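Long-range contacts in conserved domain protein (Bacillus anthracis, PDB 3FBQ), which is of unknown function, a mostly beta-strand protein whose sequence families of unknown role belong to the immunoglobulin-like E-set clan: residues 159-167 / 179-188; 189-197 / 219-227. All coordinates share one frame; numbering follows the deposited sequence.

Contact 1. Residues 159-167 / 179-188; sequences KEGIKANME and YYNQEVSKGA
The amides of Asn-165 and Asn-181 meet with their planes 54° apart on one face of the antiparallel beta hairpin of strands 162-171 and 175-184, within the DUF5643 region: Asn-165 ND2 gives a nearly straight bond to Asn-181 OD1 (2.8 Å), which lies close to the Asn-165 amide plane. On the other face, Met-166 CE comes obliquely to the Tyr-180 ring, 3.6 Å from Tyr-180 CB. That ring also meets Trp-226, and its hydroxyl bonds Val-197 O. CG of Tyr-180 lies between the backbone N and the carbonyl carbon (chi1 70°), which lifts the ring off the sheet on the Met-166 side. Back in the polar row, Lys-163 NZ, at the end of a chain bent at three torsions, bonds Asn-165 OD1 (2.8 Å) in its carbonyl plane on a lone pair, so that amide is gripped at both ends. Glu-167, at the other end of the row, has a salt bridge from OE2 to Arg-225. Two hydrogen-bonded pairs, Lys-163 with Glu-183 and Asn-165 with Asn-181, tie the backbones; Glu-183 N to Lys-163 O (3.0 Å) is nearly linear. Past strand 175-184, Ser-185 N-caps the following helix, its OG accepting from Ala-188 N at 3.0 Å, and Ile-162 CG1 packs 3.7 Å from Ala-188 CB.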
loop_
_atom_site.group_PDB
_atom_site.type_symbol
_atom_site.label_atom_id
_atom_site.label_comp_id
_atom_site.label_asym_id
_atom_site.label_seq_id
_atom_site.Cartn_x
_atom_site.Cartn_y
_atom_site.Cartn_z
ATOM N N LYS A 159 -23.111 -29.382 18.567
ATOM C CA LYS A 159 -24.208 -28.960 19.386
ATOM C C LYS A 159 -25.088 -28.234 18.418
ATOM O O LYS A 159 -25.684 -28.814 17.529
ATOM C CB LYS A 159 -23.729 -27.987 20.443
ATOM C CG LYS A 159 -24.260 -28.236 21.817
ATOM C CD LYS A 159 -24.338 -26.958 22.597
ATOM C CE LYS A 159 -24.533 -27.209 24.078
ATOM N NZ LYS A 159 -24.405 -25.979 24.911
ATOM N N GLU A 160 -25.153 -26.938 18.570
ATOM C CA GLU A 160 -26.279 -26.239 18.036
ATOM C C GLU A 160 -26.333 -26.314 16.531
ATOM O O GLU A 160 -27.067 -25.577 15.929
ATOM C CB GLU A 160 -26.212 -24.794 18.452
ATOM C CG GLU A 160 -27.469 -24.289 19.056
ATOM C CD GLU A 160 -27.689 -24.824 20.430
ATOM O OE1 GLU A 160 -27.651 -24.012 21.375
ATOM O OE2 GLU A 160 -27.897 -26.050 20.558
ATOM N N GLY A 161 -25.559 -27.189 15.915
ATOM C CA GLY A 161 -25.614 -27.317 14.470
ATOM C C GLY A 161 -24.306 -27.140 13.724
ATOM O O GLY A 161 -24.259 -26.954 12.523
ATOM N N ILE A 162 -23.223 -27.249 14.456
ATOM C CA ILE A 162 -22.360 -26.145 14.760
ATOM C C ILE A 162 -21.296 -26.748 15.602
ATOM O O ILE A 162 -21.508 -26.927 16.774
ATOM C CB ILE A 162 -23.019 -25.201 15.685
ATOM C CG1 ILE A 162 -23.578 -24.038 14.922
ATOM C CG2 ILE A 162 -22.000 -24.687 16.610
ATOM C CD1 ILE A 162 -23.231 -22.774 15.530
ATOM N N LYS A 163 -20.170 -27.096 15.013
ATOM C CA LYS A 163 -19.495 -28.308 15.392
ATOM C C LYS A 163 -18.038 -28.170 15.069
ATOM O O LYS A 163 -17.728 -27.656 14.028
ATOM C CB LYS A 163 -20.082 -29.445 14.605
ATOM C CG LYS A 163 -19.168 -30.011 13.606
ATOM C CD LYS A 163 -18.661 -31.325 14.085
ATOM C CE LYS A 163 -19.223 -32.447 13.293
ATOM N NZ LYS A 163 -18.204 -33.236 12.594
ATOM N N ALA A 164 -17.134 -28.603 15.948
ATOM C CA ALA A 164 -15.707 -28.234 15.777
ATOM C C ALA A 164 -14.840 -29.449 15.494
ATOM O O ALA A 164 -14.863 -30.400 16.264
ATOM C CB ALA A 164 -15.209 -27.478 16.986
ATOM N N ASN A 165 -14.104 -29.460 14.392
ATOM C CA ASN A 165 -13.254 -30.620 14.080
ATOM C C ASN A 165 -11.781 -30.380 14.168
ATOM O O ASN A 165 -11.247 -29.516 13.464
ATOM C CB ASN A 165 -13.547 -31.128 12.688
ATOM C CG ASN A 165 -15.005 -31.242 12.437
ATOM O OD1 ASN A 165 -15.653 -32.191 12.909
ATOM N ND2 ASN A 165 -15.561 -30.254 11.731
ATOM N N MET A 166 -11.112 -31.163 15.002
ATOM C CA MET A 166 -9.672 -31.103 15.061
ATOM C C MET A 166 -9.137 -31.609 13.709
ATOM O O MET A 166 -9.859 -32.284 12.953
ATOM C CB MET A 166 -9.198 -31.956 16.261
ATOM C CG MET A 166 -9.451 -31.345 17.717
ATOM S SD MET A 166 -9.131 -29.529 17.913
ATOM C CE MET A 166 -10.706 -28.821 17.424
ATOM N N GLU A 167 -7.912 -31.260 13.354
ATOM C CA GLU A 167 -7.349 -31.725 12.066
ATOM C C GLU A 167 -5.898 -32.154 12.258
ATOM O O GLU A 167 -5.453 -33.228 11.793
ATOM C CB GLU A 167 -7.369 -30.607 11.008
ATOM C CG GLU A 167 -8.614 -30.434 10.082
ATOM C CD GLU A 167 -8.532 -29.109 9.248
ATOM O OE1 GLU A 167 -9.480 -28.728 8.482
ATOM O OE2 GLU A 167 -7.500 -28.406 9.374
ATOM N N TYR A 179 -4.492 -27.202 14.296
ATOM C CA TYR A 179 -5.262 -26.980 13.107
ATOM C C TYR A 179 -6.655 -27.556 13.254
ATOM O O TYR A 179 -6.858 -28.693 13.662
ATOM C CB TYR A 179 -4.632 -27.721 11.986
ATOM C CG TYR A 179 -3.283 -27.247 11.612
ATOM C CD1 TYR A 179 -3.115 -26.251 10.627
ATOM C CD2 TYR A 179 -2.120 -27.840 12.189
ATOM C CE1 TYR A 179 -1.876 -25.851 10.237
ATOM C CE2 TYR A 179 -0.839 -27.431 11.788
ATOM C CZ TYR A 179 -0.737 -26.439 10.812
ATOM O OH TYR A 179 0.511 -26.031 10.415
ATOM N N TYR A 180 -7.629 -26.791 12.839
ATOM C CA TYR A 180 -8.979 -27.268 12.955
ATOM C C TYR A 180 -9.985 -26.407 12.141
ATOM O O TYR A 180 -9.590 -25.452 11.454
ATOM C CB TYR A 180 -9.316 -27.274 14.429
ATOM C CG TYR A 180 -9.449 -25.876 14.956
ATOM C CD1 TYR A 180 -8.321 -25.125 15.323
ATOM C CD2 TYR A 180 -10.721 -25.282 15.070
ATOM C CE1 TYR A 180 -8.472 -23.806 15.794
ATOM C CE2 TYR A 180 -10.882 -23.968 15.550
ATOM C CZ TYR A 180 -9.768 -23.247 15.901
ATOM O OH TYR A 180 -9.972 -21.993 16.386
ATOM N N ASN A 181 -11.278 -26.761 12.215
ATOM C CA ASN A 181 -12.325 -26.068 11.428
ATOM C C ASN A 181 -13.669 -26.165 12.061
ATOM O O ASN A 181 -13.903 -27.074 12.836
ATOM C CB ASN A 181 -12.439 -26.581 9.996
ATOM C CG ASN A 181 -12.688 -28.044 9.932
ATOM O OD1 ASN A 181 -13.703 -28.577 10.395
ATOM N ND2 ASN A 181 -11.749 -28.722 9.341
ATOM N N GLN A 182 -14.547 -25.224 11.700
ATOM C CA GLN A 182 -15.909 -25.165 12.191
ATOM C C GLN A 182 -16.753 -25.541 11.022
ATOM O O GLN A 182 -16.413 -25.199 9.888
ATOM C CB GLN A 182 -16.282 -23.755 12.691
ATOM C CG GLN A 182 -15.998 -22.593 11.748
ATOM C CD GLN A 182 -16.362 -21.218 12.346
ATOM O OE1 GLN A 182 -17.182 -20.447 11.781
ATOM N NE2 GLN A 182 -15.731 -20.886 13.469
ATOM N N GLU A 183 -17.821 -26.291 11.325
ATOM C CA GLU A 183 -18.970 -26.515 10.429
ATOM C C GLU A 183 -20.303 -26.015 11.031
ATOM O O GLU A 183 -20.539 -26.151 12.235
ATOM C CB GLU A 183 -19.059 -27.975 10.063
ATOM C CG GLU A 183 -17.939 -28.413 9.155
ATOM C CD GLU A 183 -17.757 -29.925 9.176
ATOM O OE1 GLU A 183 -18.787 -30.641 9.122
ATOM O OE2 GLU A 183 -16.597 -30.403 9.261
ATOM N N VAL A 184 -21.135 -25.406 10.182
ATOM C CA VAL A 184 -22.435 -24.835 10.554
ATOM C C VAL A 184 -23.563 -25.434 9.649
ATOM O O VAL A 184 -23.443 -25.472 8.404
ATOM C CB VAL A 184 -22.407 -23.295 10.403
ATOM C CG1 VAL A 184 -23.594 -22.655 11.087
ATOM C CG2 VAL A 184 -21.147 -22.736 10.986
ATOM N N SER A 185 -24.648 -25.898 10.280
ATOM C CA SER A 185 -25.746 -26.561 9.564
ATOM C C SER A 185 -26.685 -25.565 8.924
ATOM O O SER A 185 -26.738 -24.400 9.351
ATOM C CB SER A 185 -26.581 -27.384 10.535
ATOM O OG SER A 185 -27.345 -26.496 11.335
ATOM N N LYS A 186 -27.478 -26.037 7.950
ATOM C CA LYS A 186 -28.549 -25.200 7.368
ATOM C C LYS A 186 -29.458 -24.614 8.464
ATOM O O LYS A 186 -29.742 -23.423 8.430
ATOM C CB LYS A 186 -29.319 -25.883 6.211
ATOM C CG LYS A 186 -30.211 -27.075 6.588
ATOM C CD LYS A 186 -31.713 -26.682 6.856
ATOM C CE LYS A 186 -32.478 -27.728 7.712
ATOM N NZ LYS A 186 -33.650 -28.285 6.958
ATOM N N GLY A 187 -29.860 -25.414 9.457
ATOM C CA GLY A 187 -30.573 -24.883 10.618
ATOM C C GLY A 187 -29.885 -23.639 11.168
ATOM O O GLY A 187 -30.409 -22.518 11.058
ATOM N N ALA A 188 -28.673 -23.843 11.699
ATOM C CA ALA A 188 -27.920 -22.832 12.428
ATOM C C ALA A 188 -27.537 -21.593 11.590
ATOM O O ALA A 188 -27.638 -20.438 12.074
ATOM C CB ALA A 188 -26.729 -23.459 13.006
#

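Contact 2. Residues 189-197 / 219-227; sequences RKEWDSVDV and NDPYNIRWS
Arg-189 and Asp-220 form a salt bridge, NH2 to OD2 at 3.0 Å, with the guanidinium and carboxylate planes 65° apart. Arg-189 NH2 also makes a weak hydrogen bond to Asn-223 OD1 (2.8 Å), which comes in at the guanidinium edge, near its plane. Asp-220 is itself held by its own loop: OD2 takes Tyr-222 N (2.9 Å) on the anti lone pair, closing an Asx turn, and Asn-223 N (3.0 Å) from the syn side, out of the carboxylate plane. One carboxylate oxygen thus shapes the loop and receives the arginine; the arginine and the two backbone N-H groups probably stabilise its negative charge. Arg-189 NE and Asn-223 OD1 also bond the backbone of Val-184, and Lys-41 of a second subunit bonds Pro-221 O.

Next to this cluster the Tyr-222 ring lies against the Arg-189 chain. The extended chain runs along one face of the ring, with Arg-189 CD in a CH-pi contact 3.9 Å from the Tyr-222 centroid, and the guanidinium follows at 36° to the ring plane. Tyr-222 CG stands anti to its carbonyl carbon (chi1 -65°), which points the ring toward segment 189-197 and sets Tyr-222 OH 3.1 Å from Trp-192 O, at the ring edge. Val-195 CG2 touches the ring edge too, 4.3 Å from Tyr-222 CD2. Farther along, Asp-196 OD2 approaches Trp-226 CZ2 obliquely at 3.8 Å, and Val-197 O stands over a face of the indole.

The contact joins the end of helix 186-191 and the start of strand 196-203 to the loop entering strand 224-231; strand 208-218 lies between these two strands in the sheet, and strand 175-184 borders strand 224-231 on its other side.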
loop_
_atom_site.group_PDB
_atom_site.type_symbol
_atom_site.label_atom_id
_atom_site.label_comp_id
_atom_site.label_asym_id
_atom_site.label_seq_id
_atom_site.Cartn_x
_atom_site.Cartn_y
_atom_site.Cartn_z
ATOM N N ARG A 189 -27.114 -21.820 10.343
ATOM C CA ARG A 189 -26.709 -20.694 9.463
ATOM C C ARG A 189 -27.812 -19.654 9.413
ATOM O O ARG A 189 -27.553 -18.444 9.266
ATOM C CB ARG A 189 -26.431 -21.137 8.020
ATOM C CG ARG A 189 -25.466 -22.262 7.876
ATOM C CD ARG A 189 -24.949 -22.320 6.485
ATOM N NE ARG A 189 -23.708 -23.056 6.494
ATOM C CZ ARG A 189 -22.752 -22.974 5.579
ATOM N NH1 ARG A 189 -22.871 -22.165 4.527
ATOM N NH2 ARG A 189 -21.650 -23.705 5.736
ATOM N N LYS A 190 -29.042 -20.151 9.558
ATOM C CA LYS A 190 -30.206 -19.352 9.308
ATOM C C LYS A 190 -30.475 -18.382 10.428
ATOM O O LYS A 190 -30.919 -17.258 10.177
ATOM C CB LYS A 190 -31.407 -20.231 8.999
ATOM C CG LYS A 190 -31.344 -20.797 7.580
ATOM C CD LYS A 190 -32.746 -21.022 6.971
ATOM C CE LYS A 190 -33.529 -22.150 7.643
ATOM N NZ LYS A 190 -33.035 -23.485 7.220
ATOM N N GLU A 191 -30.181 -18.775 11.663
ATOM C CA GLU A 191 -30.425 -17.825 12.750
ATOM C C GLU A 191 -29.206 -17.001 13.181
ATOM O O GLU A 191 -29.265 -16.285 14.187
ATOM C CB GLU A 191 -31.159 -18.457 13.946
ATOM C CG GLU A 191 -30.411 -19.546 14.688
ATOM C CD GLU A 191 -30.951 -19.786 16.125
ATOM O OE1 GLU A 191 -30.791 -18.892 17.000
ATOM O OE2 GLU A 191 -31.519 -20.875 16.382
ATOM N N TRP A 192 -28.119 -17.107 12.425
ATOM C CA TRP A 192 -26.828 -16.588 12.859
ATOM C C TRP A 192 -25.916 -16.314 11.669
ATOM O O TRP A 192 -25.909 -17.065 10.694
ATOM C CB TRP A 192 -26.154 -17.566 13.824
ATOM C CG TRP A 192 -26.999 -17.917 15.009
ATOM C CD1 TRP A 192 -27.809 -19.006 15.145
ATOM C CD2 TRP A 192 -27.117 -17.175 16.230
ATOM N NE1 TRP A 192 -28.425 -18.988 16.373
ATOM C CE2 TRP A 192 -28.016 -17.875 17.058
ATOM C CE3 TRP A 192 -26.548 -15.989 16.703
ATOM C CZ2 TRP A 192 -28.361 -17.427 18.332
ATOM C CZ3 TRP A 192 -26.892 -15.545 17.968
ATOM C CH2 TRP A 192 -27.790 -16.262 18.767
ATOM N N ASP A 193 -25.147 -15.234 11.755
ATOM C CA ASP A 193 -24.417 -14.718 10.602
ATOM C C ASP A 193 -22.943 -14.505 10.932
ATOM O O ASP A 193 -22.159 -14.096 10.076
ATOM C CB ASP A 193 -25.042 -13.409 10.115
ATOM C CG ASP A 193 -26.383 -13.618 9.442
ATOM O OD1 ASP A 193 -26.545 -14.637 8.739
ATOM O OD2 ASP A 193 -27.278 -12.764 9.617
ATOM N N SER A 194 -22.575 -14.785 12.178
ATOM C CA SER A 194 -21.184 -14.686 12.605
ATOM C C SER A 194 -20.856 -15.739 13.659
ATOM O O SER A 194 -20.750 -15.430 14.846
ATOM C CB SER A 194 -20.889 -13.287 13.149
ATOM O OG SER A 194 -19.971 -13.342 14.227
ATOM N N VAL A 195 -20.694 -16.982 13.217
ATOM C CA VAL A 195 -20.218 -18.049 14.088
ATOM C C VAL A 195 -18.693 -18.089 14.128
ATOM O O VAL A 195 -18.039 -18.185 13.090
ATOM C CB VAL A 195 -20.747 -19.424 13.639
ATOM C CG1 VAL A 195 -20.500 -20.465 14.719
ATOM C CG2 VAL A 195 -22.227 -19.337 13.300
ATOM N N ASP A 196 -18.136 -18.015 15.332
ATOM C CA ASP A 196 -16.712 -17.898 15.499
ATOM C C ASP A 196 -16.261 -18.853 16.589
ATOM O O ASP A 196 -16.629 -18.683 17.755
ATOM C CB ASP A 196 -16.389 -16.461 15.864
ATOM C CG ASP A 196 -14.951 -16.271 16.203
ATOM O OD1 ASP A 196 -14.680 -15.589 17.207
ATOM O OD2 ASP A 196 -14.096 -16.836 15.486
ATOM N N VAL A 197 -15.452 -19.841 16.217
ATOM C CA VAL A 197 -15.074 -20.940 17.140
ATOM C C VAL A 197 -13.660 -20.826 17.701
ATOM O O VAL A 197 -12.689 -21.072 17.009
ATOM C CB VAL A 197 -15.196 -22.339 16.499
ATOM C CG1 VAL A 197 -15.172 -23.343 17.545
ATOM C CG2 VAL A 197 -16.459 -22.485 15.741
ATOM N N ASN A 219 -14.824 -21.116 2.008
ATOM C CA ASN A 219 -15.524 -20.818 0.757
ATOM C C ASN A 219 -16.937 -20.412 1.015
ATOM O O ASN A 219 -17.628 -19.997 0.115
ATOM C CB ASN A 219 -15.497 -22.003 -0.172
ATOM C CG ASN A 219 -14.095 -22.463 -0.430
ATOM O OD1 ASN A 219 -13.353 -21.838 -1.207
ATOM N ND2 ASN A 219 -13.684 -23.517 0.268
ATOM N N ASP A 220 -17.375 -20.532 2.248
ATOM C CA ASP A 220 -18.547 -19.830 2.623
ATOM C C ASP A 220 -18.299 -19.110 3.924
ATOM O O ASP A 220 -17.229 -19.243 4.507
ATOM C CB ASP A 220 -19.792 -20.720 2.599
ATOM C CG ASP A 220 -19.744 -21.854 3.583
ATOM O OD1 ASP A 220 -19.746 -23.018 3.100
ATOM O OD2 ASP A 220 -19.726 -21.584 4.809
ATOM N N PRO A 221 -19.262 -18.279 4.344
ATOM C CA PRO A 221 -18.930 -17.466 5.490
ATOM C C PRO A 221 -18.837 -18.229 6.803
ATOM O O PRO A 221 -18.525 -17.592 7.803
ATOM C CB PRO A 221 -20.092 -16.430 5.531
ATOM C CG PRO A 221 -20.562 -16.349 4.157
ATOM C CD PRO A 221 -20.424 -17.730 3.611
ATOM N N TYR A 222 -19.052 -19.555 6.788
ATOM C CA TYR A 222 -19.369 -20.372 7.996
ATOM C C TYR A 222 -18.423 -21.515 8.259
ATOM O O TYR A 222 -17.992 -21.697 9.400
ATOM C CB TYR A 222 -20.729 -21.041 7.865
ATOM C CG TYR A 222 -21.879 -20.102 7.824
ATOM C CD1 TYR A 222 -22.444 -19.719 6.595
ATOM C CD2 TYR A 222 -22.418 -19.581 9.008
ATOM C CE1 TYR A 222 -23.537 -18.841 6.539
ATOM C CE2 TYR A 222 -23.507 -18.670 8.964
ATOM C CZ TYR A 222 -24.058 -18.315 7.722
ATOM O OH TYR A 222 -25.115 -17.435 7.681
ATOM N N ASN A 223 -18.183 -22.342 7.237
ATOM C CA ASN A 223 -17.188 -23.411 7.323
ATOM C C ASN A 223 -15.736 -22.913 7.104
ATOM O O ASN A 223 -15.258 -22.854 5.946
ATOM C CB ASN A 223 -17.535 -24.490 6.308
ATOM C CG ASN A 223 -18.747 -25.346 6.741
ATOM O OD1 ASN A 223 -19.702 -24.883 7.417
ATOM N ND2 ASN A 223 -18.704 -26.616 6.351
ATOM N N ILE A 224 -15.066 -22.549 8.208
ATOM C CA ILE A 224 -13.757 -21.918 8.197
ATOM C C ILE A 224 -12.695 -22.900 8.762
ATOM O O ILE A 224 -12.829 -23.364 9.875
ATOM C CB ILE A 224 -13.738 -20.566 9.059
ATOM C CG1 ILE A 224 -14.920 -19.607 8.793
ATOM C CG2 ILE A 224 -12.465 -19.815 8.956
ATOM C CD1 ILE A 224 -15.430 -19.608 7.426
ATOM N N ARG A 225 -11.636 -23.189 8.011
ATOM C CA ARG A 225 -10.436 -23.792 8.556
ATOM C C ARG A 225 -9.661 -22.695 9.236
ATOM O O ARG A 225 -9.556 -21.589 8.689
ATOM C CB ARG A 225 -9.595 -24.411 7.455
ATOM C CG ARG A 225 -10.490 -25.077 6.369
ATOM C CD ARG A 225 -9.737 -26.036 5.479
ATOM N NE ARG A 225 -8.709 -26.765 6.244
ATOM C CZ ARG A 225 -7.672 -27.404 5.691
ATOM N NH1 ARG A 225 -7.530 -27.398 4.364
ATOM N NH2 ARG A 225 -6.766 -28.034 6.452
ATOM N N TRP A 226 -9.135 -23.002 10.434
ATOM C CA TRP A 226 -8.417 -22.059 11.282
ATOM C C TRP A 226 -7.180 -22.739 11.770
ATOM O O TRP A 226 -7.038 -23.967 11.710
ATOM C CB TRP A 226 -9.187 -21.823 12.588
ATOM C CG TRP A 226 -10.538 -21.289 12.543
ATOM C CD1 TRP A 226 -11.710 -22.001 12.653
ATOM C CD2 TRP A 226 -10.894 -19.939 12.482
ATOM N NE1 TRP A 226 -12.788 -21.153 12.614
ATOM C CE2 TRP A 226 -12.305 -19.874 12.491
ATOM C CE3 TRP A 226 -10.162 -18.754 12.359
ATOM C CZ2 TRP A 226 -12.995 -18.663 12.388
ATOM C CZ3 TRP A 226 -10.839 -17.542 12.245
ATOM C CH2 TRP A 226 -12.236 -17.503 12.256
ATOM N N SER A 227 -6.300 -21.977 12.387
ATOM C CA SER A 227 -5.258 -22.585 13.213
ATOM C C SER A 227 -4.777 -21.609 14.267
ATOM O O SER A 227 -4.898 -20.372 14.089
ATOM C CB SER A 227 -4.110 -23.031 12.351
ATOM O OG SER A 227 -3.208 -21.972 12.192
#

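Overall arrangement
Contacts 1 and 2 follow one another along the chain, and helix 186-191 is common to both. Their centres lie about 8 Å apart, on the same side of the chain's centre and within one DUF5643 range. Strand 175-184 joins them as the neighbour of strand 224-231 in the sheet: Tyr-180 O lies 2.7 Å from Trp-226 N, a probable backbone hydrogen bond. Gln-182 packs between the two sets of segments, near Val-195 and Tyr-222. Neither contact is tied to a known active site; together they join a hairpin to the helix and loop beside it.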